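Local coordinates for protein spermidine N1-acetyltransferase (Vibrio cholerae O1 biovar El Tor, PDB 6DAU) that probably transfers an acetyl group from acetyl-CoA to the polyamines spermidine and spermine, as a dodecameric member of the GNAT acetyltransferase family, at residues C[69-74]-C[85-90]; C[30-35]-C[53-58]. The protein carries 2 engineered substitutions. All coordinates share one frame; numbering follows the deposited sequence.

Overall arrangement
Both contacts draw on the large mixed beta sheet of the GNAT domain. Contact 1 joins strands 67-77 and 82-89 about 3 Å, centre to centre, from the centre of the folded chain, where backbone hydrogen bonds and apolar side chains do the work. Contact 2 lies nearer the surface: the tight turn of the small hairpin 29-36 meets the beginning of strand 56-61, and a buried ion pair and aromatic rings take the place of backbone pairing. Strands 56-61 and 67-77 are neighbours in the sheet, so the two contacts adjoin. Glu72 of contact 1 forms a salt bridge with Arg57 of contact 2, and Leu73 pairs with Arg56 through the backbone. Other subunits touch contact 2 but not contact 1.

Contact 1: residues C[69-74]-C[85-90]; sequences GLVELI and FQIIIA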
loop_
_atom_site.group_PDB
_atom_site.type_symbol
_atom_site.label_atom_id
_atom_site.label_comp_id
_atom_site.label_asym_id
_atom_site.label_seq_id
_atom_site.Cartn_x
_atom_site.Cartn_y
_atom_site.Cartn_z
ATOM N N GLY C 69 5.740 -29.787 26.803
ATOM C CA GLY C 69 4.546 -29.771 25.978
ATOM C C GLY C 69 3.902 -28.418 25.844
ATOM O O GLY C 69 4.535 -27.388 26.096
ATOM N N LEU C 70 2.633 -28.425 25.437
ATOM C CA LEU C 70 1.895 -27.205 25.132
ATOM C C LEU C 70 0.485 -27.227 25.763
ATOM O O LEU C 70 -0.202 -28.255 25.700
ATOM C CB LEU C 70 1.795 -27.068 23.624
ATOM C CG LEU C 70 0.992 -25.903 23.023
ATOM C CD1 LEU C 70 1.753 -24.600 23.236
ATOM C CD2 LEU C 70 0.747 -26.164 21.543
ATOM N N VAL C 71 0.104 -26.118 26.387
ATOM C CA VAL C 71 -1.269 -25.879 26.834
ATOM C C VAL C 71 -1.854 -24.789 25.925
ATOM O O VAL C 71 -1.235 -23.726 25.744
ATOM C CB VAL C 71 -1.266 -25.432 28.312
ATOM C CG1 VAL C 71 -2.590 -24.828 28.703
ATOM C CG2 VAL C 71 -0.969 -26.648 29.205
ATOM N N GLU C 72 -3.007 -25.069 25.333
ATOM C CA GLU C 72 -3.652 -24.197 24.349
ATOM C C GLU C 72 -5.084 -23.895 24.804
ATOM O O GLU C 72 -5.850 -24.824 25.061
ATOM C CB GLU C 72 -3.808 -24.904 23.013
ATOM C CG GLU C 72 -2.652 -24.985 22.080
ATOM C CD GLU C 72 -3.093 -25.337 20.654
ATOM O OE1 GLU C 72 -2.330 -25.010 19.727
ATOM O OE2 GLU C 72 -4.205 -25.870 20.418
ATOM N N LEU C 73 -5.442 -22.613 24.852
ATOM C CA LEU C 73 -6.834 -22.221 24.931
ATOM C C LEU C 73 -7.195 -21.557 23.617
ATOM O O LEU C 73 -6.509 -20.626 23.175
ATOM C CB LEU C 73 -7.074 -21.245 26.085
ATOM C CG LEU C 73 -6.720 -21.660 27.531
ATOM C CD1 LEU C 73 -7.016 -20.482 28.442
ATOM C CD2 LEU C 73 -7.522 -22.874 27.949
ATOM N N ILE C 74 -8.233 -22.068 22.961
ATOM C CA ILE C 74 -8.706 -21.504 21.709
ATOM C C ILE C 74 -10.189 -21.158 21.796
ATOM O O ILE C 74 -10.842 -21.507 22.787
ATOM C CB ILE C 74 -8.384 -22.424 20.501
ATOM C CG1 ILE C 74 -9.215 -23.714 20.487
ATOM C CG2 ILE C 74 -6.866 -22.718 20.436
ATOM C CD1 ILE C 74 -9.056 -24.513 19.182
ATOM N N PHE C 85 -9.980 -26.089 25.430
ATOM C CA PHE C 85 -8.666 -26.406 25.956
ATOM C C PHE C 85 -8.098 -27.622 25.205
ATOM O O PHE C 85 -8.829 -28.571 24.867
ATOM C CB PHE C 85 -8.777 -26.640 27.488
ATOM C CG PHE C 85 -7.699 -27.485 28.067
ATOM C CD1 PHE C 85 -6.419 -26.966 28.316
ATOM C CD2 PHE C 85 -7.942 -28.818 28.364
ATOM C CE1 PHE C 85 -5.397 -27.778 28.819
ATOM C CE2 PHE C 85 -6.927 -29.649 28.866
ATOM C CZ PHE C 85 -5.659 -29.136 29.104
ATOM N N GLN C 86 -6.805 -27.582 24.922
ATOM C CA GLN C 86 -6.077 -28.742 24.415
ATOM C C GLN C 86 -4.714 -28.769 25.093
ATOM O O GLN C 86 -4.135 -27.721 25.434
ATOM C CB GLN C 86 -5.885 -28.653 22.904
ATOM C CG GLN C 86 -7.191 -28.826 22.114
ATOM C CD GLN C 86 -7.162 -28.246 20.692
ATOM O OE1 GLN C 86 -6.094 -27.998 20.121
ATOM N NE2 GLN C 86 -8.358 -28.032 20.107
ATOM N N ILE C 87 -4.192 -29.977 25.263
ATOM C CA ILE C 87 -2.864 -30.178 25.778
ATOM C C ILE C 87 -2.117 -31.158 24.849
ATOM O O ILE C 87 -2.694 -32.140 24.404
ATOM C CB ILE C 87 -2.928 -30.639 27.237
ATOM C CG1 ILE C 87 -1.527 -30.779 27.808
ATOM C CG2 ILE C 87 -3.720 -31.935 27.379
ATOM C CD1 ILE C 87 -1.482 -31.256 29.225
ATOM N N ILE C 88 -0.862 -30.861 24.517
ATOM C CA ILE C 88 -0.009 -31.829 23.824
ATOM C C ILE C 88 1.238 -32.026 24.679
ATOM O O ILE C 88 1.915 -31.046 25.030
ATOM C CB ILE C 88 0.409 -31.382 22.394
ATOM C CG1 ILE C 88 -0.778 -30.786 21.612
ATOM C CG2 ILE C 88 1.009 -32.562 21.643
ATOM C CD1 ILE C 88 -0.451 -30.095 20.297
ATOM N N ILE C 89 1.531 -33.268 25.029
ATOM C CA ILE C 89 2.785 -33.595 25.699
ATOM C C ILE C 89 3.683 -34.246 24.662
ATOM O O ILE C 89 3.232 -35.129 23.941
ATOM C CB ILE C 89 2.521 -34.509 26.910
ATOM C CG1 ILE C 89 1.644 -33.768 27.928
ATOM C CG2 ILE C 89 3.836 -34.984 27.558
ATOM C CD1 ILE C 89 0.952 -34.699 28.887
ATOM N N ALA C 90 4.925 -33.782 24.556
ATOM C CA ALA C 90 5.924 -34.387 23.653
ATOM C C ALA C 90 6.080 -35.882 23.926
ATOM O O ALA C 90 6.090 -36.280 25.094
ATOM C CB ALA C 90 7.272 -33.677 23.770
#
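Leu70 and Ile88 form one hydrogen-bonded pair of this antiparallel ladder, Leu70 N reaching Ile88 O at 2.7 Å and Ile88 N returning to Leu70 O at 2.9 Å. Glu72 and Gln86 form the next such pair, and the segments run almost exactly antiparallel, at 177°. Val71 pairs with Ile87 between them and Leu73 with Phe85 beyond, both non-hydrogen-bonded pairs; these bulky apolar residues suit the face under helix 98-112. Val71 CG1, swung anti to the backbone N (chi1 165°), comes to the edge of the Phe85 ring, 4.1 Å from Phe85 CE1, while Leu73 CD2 meets Phe85 CB. Ala106 of the helix lies against both Val71 and Phe85. On the other face Leu70 CD2 approaches Ile88 CD1 at 4.3 Å, and Leu21 of helix 15-24 packs on both. Farther along that face the side chains of Glu72 and Gln86 cross at a slant, their polar planes 36° apart, with no hydrogen bond between them; other partners hold them, Arg57 at Glu72 OE1 and Glu84 at Gln86 NE2. Ile74 CD1 rests 3.7 Å from Gln86 NE2. The whole is a beta hairpin in the central sheet of the GNAT fold, sandwiched here between helices.

Contact 2: residues C[30-35]-C[53-58]; sequences YWFQEP and NAERRF. Engineered in segment 30-35: Gln33 (natural residue Glu).
Phe32 sits on the type I' turn of a beta hairpin, Trp31 to Glu34, and this turn docks on Glu55 and Arg57, where the chain enters strand 56-61 of the GNAT sheet. Glu55 CB lies over the face of the Phe32 ring in a CH-pi contact, 3.9 Å from the centroid of that ring. CG continues across the same ring, near CD2 and CE2, and the extended chain (chi2 -173°) carries the carboxylate on to the turn backbone, its plane only 23° from that of the ring. There Glu55 OE2 accepts from Phe32 N at 2.9 Å, the donor standing well above the carboxylate plane. The same oxygen, Glu55 OE2, takes two bonds from the end of Arg57, from Arg57 NH1 at 2.7 Å and from Arg57 NH2, so three donors converge on it and probably stabilise its negative charge. The backbone N of Gln33, an engineered residue, gives its hydrogen to a water beside the carboxylate. Arginine suits its place because its flat cation serves ring and carboxylate together: the guanidinium stacks on Trp31 with planes 20° apart, Arg57 CZ lying 3.9 Å from the centroid of the six-membered ring of Trp31. Leu42 and Leu45 of helix 39-49 pack against that indole. At the guanidinium's edge, Arg57 NH2 approaches Phe32 CE1 to 3.6 Å.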
loop_
_atom_site.group_PDB
_atom_site.type_symbol
_atom_site.label_atom_id
_atom_site.label_comp_id
_atom_site.label_asym_id
_atom_site.label_seq_id
_atom_site.Cartn_x
_atom_site.Cartn_y
_atom_site.Cartn_z
ATOM N N TYR C 30 -4.180 -25.854 13.008
ATOM C CA TYR C 30 -4.712 -24.521 12.824
ATOM C C TYR C 30 -4.025 -23.538 13.757
ATOM O O TYR C 30 -3.584 -23.907 14.836
ATOM C CB TYR C 30 -6.240 -24.504 13.037
ATOM C CG TYR C 30 -6.976 -25.357 12.016
ATOM C CD1 TYR C 30 -7.143 -26.735 12.204
ATOM C CD2 TYR C 30 -7.488 -24.785 10.833
ATOM C CE1 TYR C 30 -7.753 -27.529 11.225
ATOM C CE2 TYR C 30 -8.147 -25.555 9.878
ATOM C CZ TYR C 30 -8.256 -26.919 10.069
ATOM O OH TYR C 30 -8.891 -27.676 9.114
ATOM N N TRP C 31 -3.920 -22.287 13.314
ATOM C CA TRP C 31 -3.384 -21.192 14.137
ATOM C C TRP C 31 -4.405 -20.084 13.972
ATOM O O TRP C 31 -4.574 -19.564 12.873
ATOM C CB TRP C 31 -2.011 -20.723 13.626
ATOM C CG TRP C 31 -1.268 -19.868 14.585
ATOM C CD1 TRP C 31 -1.156 -18.478 14.565
ATOM C CD2 TRP C 31 -0.524 -20.311 15.724
ATOM N NE1 TRP C 31 -0.389 -18.059 15.633
ATOM C CE2 TRP C 31 0.006 -19.156 16.359
ATOM C CE3 TRP C 31 -0.250 -21.578 16.268
ATOM C CZ2 TRP C 31 0.797 -19.224 17.521
ATOM C CZ3 TRP C 31 0.572 -21.662 17.421
ATOM C CH2 TRP C 31 1.083 -20.482 18.026
ATOM N N PHE C 32 -5.119 -19.757 15.053
ATOM C CA PHE C 32 -6.219 -18.778 15.001
ATOM C C PHE C 32 -7.172 -19.105 13.861
ATOM O O PHE C 32 -7.549 -18.230 13.088
ATOM C CB PHE C 32 -5.692 -17.348 14.947
ATOM C CG PHE C 32 -5.027 -16.909 16.230
ATOM C CD1 PHE C 32 -3.725 -17.327 16.548
ATOM C CD2 PHE C 32 -5.739 -16.122 17.162
ATOM C CE1 PHE C 32 -3.126 -16.944 17.762
ATOM C CE2 PHE C 32 -5.140 -15.728 18.355
ATOM C CZ PHE C 32 -3.832 -16.161 18.668
ATOM N N GLN C 33 -7.541 -20.389 13.770
ATOM C CA GLN C 33 -8.505 -20.903 12.774
ATOM C C GLN C 33 -7.961 -20.920 11.343
ATOM O O GLN C 33 -8.684 -21.242 10.409
ATOM C CB GLN C 33 -9.858 -20.159 12.864
ATOM C CG GLN C 33 -10.560 -20.186 14.234
ATOM C CD GLN C 33 -11.318 -21.501 14.518
ATOM O OE1 GLN C 33 -10.726 -22.464 15.026
ATOM N NE2 GLN C 33 -12.641 -21.530 14.215
ATOM N N GLU C 34 -6.675 -20.592 11.167
ATOM C CA GLU C 34 -6.051 -20.671 9.832
ATOM C C GLU C 34 -5.224 -21.960 9.749
ATOM O O GLU C 34 -4.422 -22.222 10.643
ATOM C CB GLU C 34 -5.223 -19.430 9.552
ATOM C CG GLU C 34 -6.006 -18.118 9.820
ATOM C CD GLU C 34 -5.601 -16.985 8.911
ATOM O OE1 GLU C 34 -5.778 -17.141 7.709
ATOM O OE2 GLU C 34 -5.111 -15.942 9.392
ATOM N N PRO C 35 -5.458 -22.793 8.714
ATOM C CA PRO C 35 -4.752 -24.096 8.591
ATOM C C PRO C 35 -3.293 -23.856 8.181
ATOM O O PRO C 35 -3.001 -22.859 7.543
ATOM C CB PRO C 35 -5.524 -24.806 7.462
ATOM C CG PRO C 35 -5.989 -23.661 6.567
ATOM C CD PRO C 35 -6.290 -22.497 7.515
ATOM N N ASN C 53 -6.229 -12.007 21.012
ATOM C CA ASN C 53 -6.641 -12.599 22.285
ATOM C C ASN C 53 -7.527 -13.826 22.251
ATOM O O ASN C 53 -7.896 -14.361 23.304
ATOM C CB ASN C 53 -7.730 -11.672 22.787
ATOM C CG ASN C 53 -7.322 -10.847 23.933
ATOM O OD1 ASN C 53 -6.141 -10.835 24.319
ATOM N ND2 ASN C 53 -8.289 -10.063 24.471
ATOM N N ALA C 54 -7.974 -14.191 21.051
ATOM C CA ALA C 54 -8.947 -15.278 20.866
ATOM C C ALA C 54 -8.303 -16.644 21.182
ATOM O O ALA C 54 -9.026 -17.624 21.424
ATOM C CB ALA C 54 -9.541 -15.253 19.466
ATOM N N GLU C 55 -6.966 -16.697 21.195
ATOM C CA GLU C 55 -6.241 -17.911 21.593
ATOM C C GLU C 55 -5.072 -17.545 22.481
ATOM O O GLU C 55 -4.498 -16.446 22.350
ATOM C CB GLU C 55 -5.743 -18.722 20.378
ATOM C CG GLU C 55 -6.831 -18.996 19.344
ATOM C CD GLU C 55 -6.451 -19.917 18.209
ATOM O OE1 GLU C 55 -7.401 -20.418 17.570
ATOM O OE2 GLU C 55 -5.232 -20.162 17.946
ATOM N N ARG C 56 -4.722 -18.456 23.384
ATOM C CA ARG C 56 -3.625 -18.257 24.327
ATOM C C ARG C 56 -2.877 -19.580 24.479
ATOM O O ARG C 56 -3.510 -20.649 24.629
ATOM C CB ARG C 56 -4.132 -17.771 25.683
ATOM C CG ARG C 56 -4.695 -16.333 25.673
ATOM C CD ARG C 56 -5.374 -16.028 27.006
ATOM N NE ARG C 56 -6.195 -14.816 26.954
ATOM C CZ ARG C 56 -5.740 -13.580 27.186
ATOM N NH1 ARG C 56 -4.471 -13.384 27.501
ATOM N NH2 ARG C 56 -6.539 -12.537 27.100
ATOM N N ARG C 57 -1.546 -19.492 24.425
ATOM C CA ARG C 57 -0.677 -20.669 24.419
ATOM C C ARG C 57 0.450 -20.542 25.414
ATOM O O ARG C 57 1.031 -19.468 25.602
ATOM C CB ARG C 57 -0.109 -20.930 23.019
ATOM C CG ARG C 57 -1.178 -21.498 22.088
ATOM C CD ARG C 57 -0.646 -21.703 20.663
ATOM N NE ARG C 57 -1.714 -22.297 19.842
ATOM C CZ ARG C 57 -2.644 -21.593 19.185
ATOM N NH1 ARG C 57 -3.579 -22.223 18.515
ATOM N NH2 ARG C 57 -2.638 -20.258 19.184
ATOM N N PHE C 58 0.748 -21.672 26.065
ATOM C CA PHE C 58 1.749 -21.718 27.103
ATOM C C PHE C 58 2.617 -22.919 26.855
ATOM O O PHE C 58 2.098 -24.036 26.678
ATOM C CB PHE C 58 1.073 -21.763 28.489
ATOM C CG PHE C 58 0.246 -20.551 28.770
ATOM C CD1 PHE C 58 0.857 -19.386 29.241
ATOM C CD2 PHE C 58 -1.108 -20.537 28.458
ATOM C CE1 PHE C 58 0.113 -18.233 29.447
ATOM C CE2 PHE C 58 -1.858 -19.379 28.650
ATOM C CZ PHE C 58 -1.259 -18.233 29.164
HETATM O O HOH W 1 -7.210 -22.162 15.899
#